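Local coordinates for periplasmic branched-chain amino acid-binding protein (Burkholderia mallei, PDB 3I09), which probably captures a small branched-chain amino acid or related carboxylate in the periplasm for an ABC transporter, and here holds acetoacetic acid, at residues T288-A293 and D303-Q308; Y98-I101 and T107-N110. One frame throughout, in Å; residues are numbered along the deposited sequence.

Interaction 2 comes first along the chain: strand 97-100 runs to its end, and the loop that leaves it turns back so that 107-110 meets 98-101 across five intervening residues. Interaction 1 opens much later and is likewise short in span: helix 302-309 follows helix 278-297 after the short link 298-301, with nine residues between the two segments, and the successive helices cross steeply. The two interactions are in series, neither nested nor crossed, and lie about 16 Å apart, centre to centre. They meet where Tyr290 packs on Ile99. Helix 278-297 thus lies against strand 97-100 of the six-stranded sheet, joining a late part of the sequence to an early one.

Interaction 1: T288-A293 and D303-Q308; sequences TTYLKA and DKVMAQ. With EDO (1,2-ethanediol), chain K.
The chi1 of Tyr290 (174°) turns CG away from its own N and beside the carbonyl carbon, bringing the ring toward Val305, whose CG1 takes the same position on its own residue and meets it. CG1 of Val305 touches CE1 of Tyr290 at 3.8 Å, reaching the ring obliquely, and the two side chains cross at about a right angle. Ala293, nearly one turn further along, directs its CB toward helix 302-309: this atom lies 3.7 Å from CB of Gln308 and 4.2 Å from CG1 of Val305. These are two consecutive helices of the type I periplasmic binding protein fold, packed at a steep angle; the short segment axes pass 9.4 Å apart at 115°. CA of Ala293 and CA of Gln308 come within 5.3 Å, an approach consistent with the small side chain of Ala293. A chi1 of -75° sets CG of Gln308 beside its backbone N, 3.5 Å from O of Ala293. No hydrogen bond spans the two segments, so the joint is one of apolar contact. At Asp303, away from the contact with 288-293, a 1,2-ethanediol, probably from the crystallisation liquor, accepts a bond from N through O2 and donates one from O1 to OD2, while Tyr116 bonds OD1.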
loop_
_atom_site.group_PDB
_atom_site.type_symbol
_atom_site.label_atom_id
_atom_site.label_comp_id
_atom_site.label_asym_id
_atom_site.label_seq_id
_atom_site.Cartn_x
_atom_site.Cartn_y
_atom_site.Cartn_z
ATOM N N THR A 288 6.106 4.679 14.838
ATOM C CA THR A 288 5.827 4.401 16.206
ATOM C C THR A 288 6.218 2.958 16.584
ATOM O O THR A 288 6.865 2.729 17.600
ATOM C CB THR A 288 4.359 4.656 16.551
ATOM O OG1 THR A 288 3.984 5.971 16.129
ATOM C CG2 THR A 288 4.162 4.512 18.045
ATOM N N THR A 289 5.849 2.010 15.738
ATOM C CA THR A 289 6.173 0.594 15.959
ATOM C C THR A 289 7.687 0.357 15.998
ATOM O O THR A 289 8.194 -0.325 16.896
ATOM C CB THR A 289 5.450 -0.252 14.916
ATOM O OG1 THR A 289 4.033 -0.102 15.144
ATOM C CG2 THR A 289 5.906 -1.730 14.988
ATOM N N TYR A 290 8.418 0.894 15.020
ATOM C CA TYR A 290 9.874 0.808 15.045
ATOM C C TYR A 290 10.461 1.405 16.329
ATOM O O TYR A 290 11.313 0.791 16.964
ATOM C CB TYR A 290 10.464 1.511 13.833
ATOM C CG TYR A 290 11.951 1.585 13.863
ATOM C CD1 TYR A 290 12.731 0.488 13.545
ATOM C CD2 TYR A 290 12.596 2.774 14.246
ATOM C CE1 TYR A 290 14.135 0.572 13.599
ATOM C CE2 TYR A 290 13.973 2.859 14.308
ATOM C CZ TYR A 290 14.730 1.749 13.991
ATOM O OH TYR A 290 16.099 1.785 14.064
ATOM N N LEU A 291 10.060 2.632 16.666
ATOM C CA LEU A 291 10.639 3.314 17.814
ATOM C C LEU A 291 10.353 2.541 19.103
ATOM O O LEU A 291 11.217 2.477 19.971
ATOM C CB LEU A 291 10.219 4.788 17.919
ATOM C CG LEU A 291 10.744 5.700 16.777
ATOM C CD1 LEU A 291 10.111 7.102 16.832
ATOM C CD2 LEU A 291 12.255 5.784 16.797
ATOM N N LYS A 292 9.160 1.952 19.215
ATOM C CA LYS A 292 8.825 1.149 20.401
ATOM C C LYS A 292 9.745 -0.053 20.491
ATOM O O LYS A 292 10.118 -0.456 21.580
ATOM C CB LYS A 292 7.366 0.694 20.402
ATOM C CG LYS A 292 6.416 1.790 20.789
ATOM C CD LYS A 292 4.945 1.335 20.775
ATOM C CE LYS A 292 4.000 2.425 21.384
ATOM N NZ LYS A 292 4.184 2.681 22.857
ATOM N N ALA A 293 10.092 -0.632 19.347
ATOM C CA ALA A 293 10.973 -1.770 19.316
ATOM C C ALA A 293 12.413 -1.397 19.705
ATOM O O ALA A 293 13.042 -2.098 20.485
ATOM C CB ALA A 293 10.918 -2.414 17.942
ATOM N N ASP A 303 19.368 -7.116 14.345
ATOM C CA ASP A 303 18.857 -8.405 14.806
ATOM C C ASP A 303 18.027 -8.280 16.087
ATOM O O ASP A 303 16.980 -8.912 16.177
ATOM C CB ASP A 303 19.951 -9.448 14.932
ATOM C CG ASP A 303 20.531 -9.870 13.584
ATOM O OD1 ASP A 303 19.885 -9.685 12.526
ATOM O OD2 ASP A 303 21.652 -10.435 13.606
ATOM N N LYS A 304 18.449 -7.434 17.023
ATOM C CA LYS A 304 17.680 -7.166 18.226
ATOM C C LYS A 304 16.355 -6.477 17.912
ATOM O O LYS A 304 15.347 -6.828 18.483
ATOM C CB LYS A 304 18.461 -6.313 19.222
ATOM C CG LYS A 304 19.695 -7.038 19.781
ATOM C CD LYS A 304 20.483 -6.151 20.719
ATOM C CE LYS A 304 21.641 -6.930 21.302
ATOM N NZ LYS A 304 22.366 -6.113 22.316
ATOM N N VAL A 305 16.375 -5.496 17.002
ATOM C CA VAL A 305 15.139 -4.764 16.640
ATOM C C VAL A 305 14.163 -5.697 15.921
ATOM O O VAL A 305 12.967 -5.712 16.242
ATOM C CB VAL A 305 15.449 -3.482 15.806
ATOM C CG1 VAL A 305 14.147 -2.865 15.304
ATOM C CG2 VAL A 305 16.266 -2.484 16.676
HETATM N N MSE A 306 14.658 -6.533 15.010
HETATM C CA MSE A 306 13.780 -7.467 14.298
HETATM C C MSE A 306 13.128 -8.439 15.282
HETATM O O MSE A 306 11.918 -8.702 15.169
HETATM C CB MSE A 306 14.514 -8.246 13.183
HETATM C CG MSE A 306 14.847 -7.462 11.918
HETATM SE SE MSE A 306 13.460 -6.423 11.085
HETATM C CE MSE A 306 12.121 -7.777 10.860
ATOM N N ALA A 307 13.892 -8.923 16.266
ATOM C CA ALA A 307 13.343 -9.819 17.296
ATOM C C ALA A 307 12.239 -9.113 18.106
ATOM O O ALA A 307 11.171 -9.703 18.349
ATOM C CB ALA A 307 14.451 -10.375 18.228
ATOM N N GLN A 308 12.451 -7.848 18.469
ATOM C CA GLN A 308 11.402 -7.056 19.132
ATOM C C GLN A 308 10.203 -6.898 18.214
ATOM O O GLN A 308 9.076 -7.106 18.656
ATOM C CB GLN A 308 11.855 -5.660 19.568
ATOM C CG GLN A 308 12.746 -5.609 20.781
ATOM C CD GLN A 308 12.017 -6.007 22.070
ATOM O OE1 GLN A 308 10.772 -5.952 22.175
ATOM N NE2 GLN A 308 12.784 -6.382 23.048
HETATM C C1 EDO K . 23.360 -7.771 11.895
HETATM O O1 EDO K . 23.551 -9.108 12.347
HETATM C C2 EDO K . 23.426 -6.854 13.099
HETATM O O2 EDO K . 22.380 -7.187 14.008
#

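Interaction 2: Y98-I101 and T107-N110; sequences YINI and TLTN
Leu108 lays its two methyl groups against the side chains of Tyr98 and Asn100, which lie two apart on strand 97-100 and both point toward it. Its CD2 comes to the edge of the Tyr98 ring, near the ring plane, at 4.4 Å from CE2. The other branch, CD1, lies 4.3 Å from CG of the Asn100 amide. These are loose van der Waals contacts burying 90 Å² in all, and no hydrogen bond crosses between the segments. The polar ends are held by other partners: ND2 of Asn100 donates to OH of Tyr98 at 3.0 Å, with an N-H...O angle of 157° and the hydroxyl 16° out of the amide plane. That hydroxyl also hydrogen-bonds Ala84 O of helix 81-94, while Ala103 N bonds OD1 of Asn100, so both ends of the amide are fixed. The Asn100 side chain lies about 7 Å from the bound acetoacetic acid, and its bond to Ala103, a pocket residue, is consistent with a second-shell position. Leu108 also rests on Leu85 and on His119, lying between helix 81-94 and strand 117-119, the outermost strand at that end of the sheet.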
loop_
_atom_site.group_PDB
_atom_site.type_symbol
_atom_site.label_atom_id
_atom_site.label_comp_id
_atom_site.label_asym_id
_atom_site.label_seq_id
_atom_site.Cartn_x
_atom_site.Cartn_y
_atom_site.Cartn_z
ATOM N N TYR A 98 14.019 -2.688 7.370
ATOM C CA TYR A 98 13.329 -2.118 6.244
ATOM C C TYR A 98 11.815 -2.345 6.423
ATOM O O TYR A 98 11.338 -3.502 6.421
ATOM C CB TYR A 98 13.828 -2.770 4.956
ATOM C CG TYR A 98 13.081 -2.377 3.676
ATOM C CD1 TYR A 98 12.809 -1.045 3.356
ATOM C CD2 TYR A 98 12.697 -3.352 2.767
ATOM C CE1 TYR A 98 12.164 -0.710 2.171
ATOM C CE2 TYR A 98 12.052 -3.041 1.592
ATOM C CZ TYR A 98 11.782 -1.728 1.293
ATOM O OH TYR A 98 11.122 -1.454 0.132
ATOM N N ILE A 99 11.071 -1.247 6.543
ATOM C CA ILE A 99 9.639 -1.343 6.640
ATOM C C ILE A 99 9.033 -0.678 5.423
ATOM O O ILE A 99 9.244 0.517 5.165
ATOM C CB ILE A 99 9.114 -0.699 7.915
ATOM C CG1 ILE A 99 9.779 -1.354 9.113
ATOM C CG2 ILE A 99 7.589 -0.875 7.978
ATOM C CD1 ILE A 99 9.355 -0.738 10.458
ATOM N N ASN A 100 8.334 -1.468 4.623
ATOM C CA ASN A 100 7.658 -0.941 3.446
ATOM C C ASN A 100 6.166 -0.717 3.672
ATOM O O ASN A 100 5.450 -1.621 4.127
ATOM C CB ASN A 100 7.849 -1.818 2.234
ATOM C CG ASN A 100 7.355 -1.109 0.974
ATOM O OD1 ASN A 100 6.155 -0.983 0.778
ATOM N ND2 ASN A 100 8.287 -0.567 0.171
ATOM N N ILE A 101 5.721 0.517 3.398
ATOM C CA ILE A 101 4.309 0.871 3.519
ATOM C C ILE A 101 3.628 1.039 2.151
ATOM O O ILE A 101 2.570 0.442 1.877
ATOM C CB ILE A 101 4.124 2.204 4.304
ATOM C CG1 ILE A 101 4.348 1.998 5.815
ATOM C CG2 ILE A 101 2.719 2.764 4.094
ATOM C CD1 ILE A 101 5.663 1.565 6.183
ATOM N N THR A 107 5.387 -10.118 -3.466
ATOM C CA THR A 107 6.739 -10.609 -3.650
ATOM C C THR A 107 7.634 -10.322 -2.422
ATOM O O THR A 107 8.547 -11.082 -2.067
ATOM C CB THR A 107 7.370 -9.906 -4.907
ATOM O OG1 THR A 107 6.403 -9.865 -5.959
ATOM C CG2 THR A 107 8.543 -10.643 -5.352
ATOM N N LEU A 108 7.387 -9.177 -1.797
ATOM C CA LEU A 108 8.152 -8.721 -0.660
ATOM C C LEU A 108 8.138 -9.672 0.540
ATOM O O LEU A 108 9.045 -9.614 1.341
ATOM C CB LEU A 108 7.649 -7.337 -0.212
ATOM C CG LEU A 108 8.119 -6.196 -1.092
ATOM C CD1 LEU A 108 7.174 -4.981 -0.839
ATOM C CD2 LEU A 108 9.661 -5.810 -0.846
ATOM N N THR A 109 7.101 -10.516 0.648
ATOM C CA THR A 109 6.996 -11.478 1.744
ATOM C C THR A 109 6.885 -12.910 1.228
ATOM O O THR A 109 6.467 -13.807 1.925
ATOM C CB THR A 109 5.795 -11.139 2.641
ATOM O OG1 THR A 109 4.604 -11.154 1.857
ATOM C CG2 THR A 109 5.995 -9.721 3.298
ATOM N N ASN A 110 7.297 -13.103 -0.021
ATOM C CA ASN A 110 7.160 -14.365 -0.702
ATOM C C ASN A 110 8.477 -14.682 -1.399
ATOM O O ASN A 110 9.451 -14.953 -0.692
ATOM C CB ASN A 110 5.931 -14.338 -1.609
ATOM C CG ASN A 110 4.673 -14.649 -0.843
ATOM O OD1 ASN A 110 4.451 -15.820 -0.433
ATOM N ND2 ASN A 110 3.861 -13.621 -0.591
#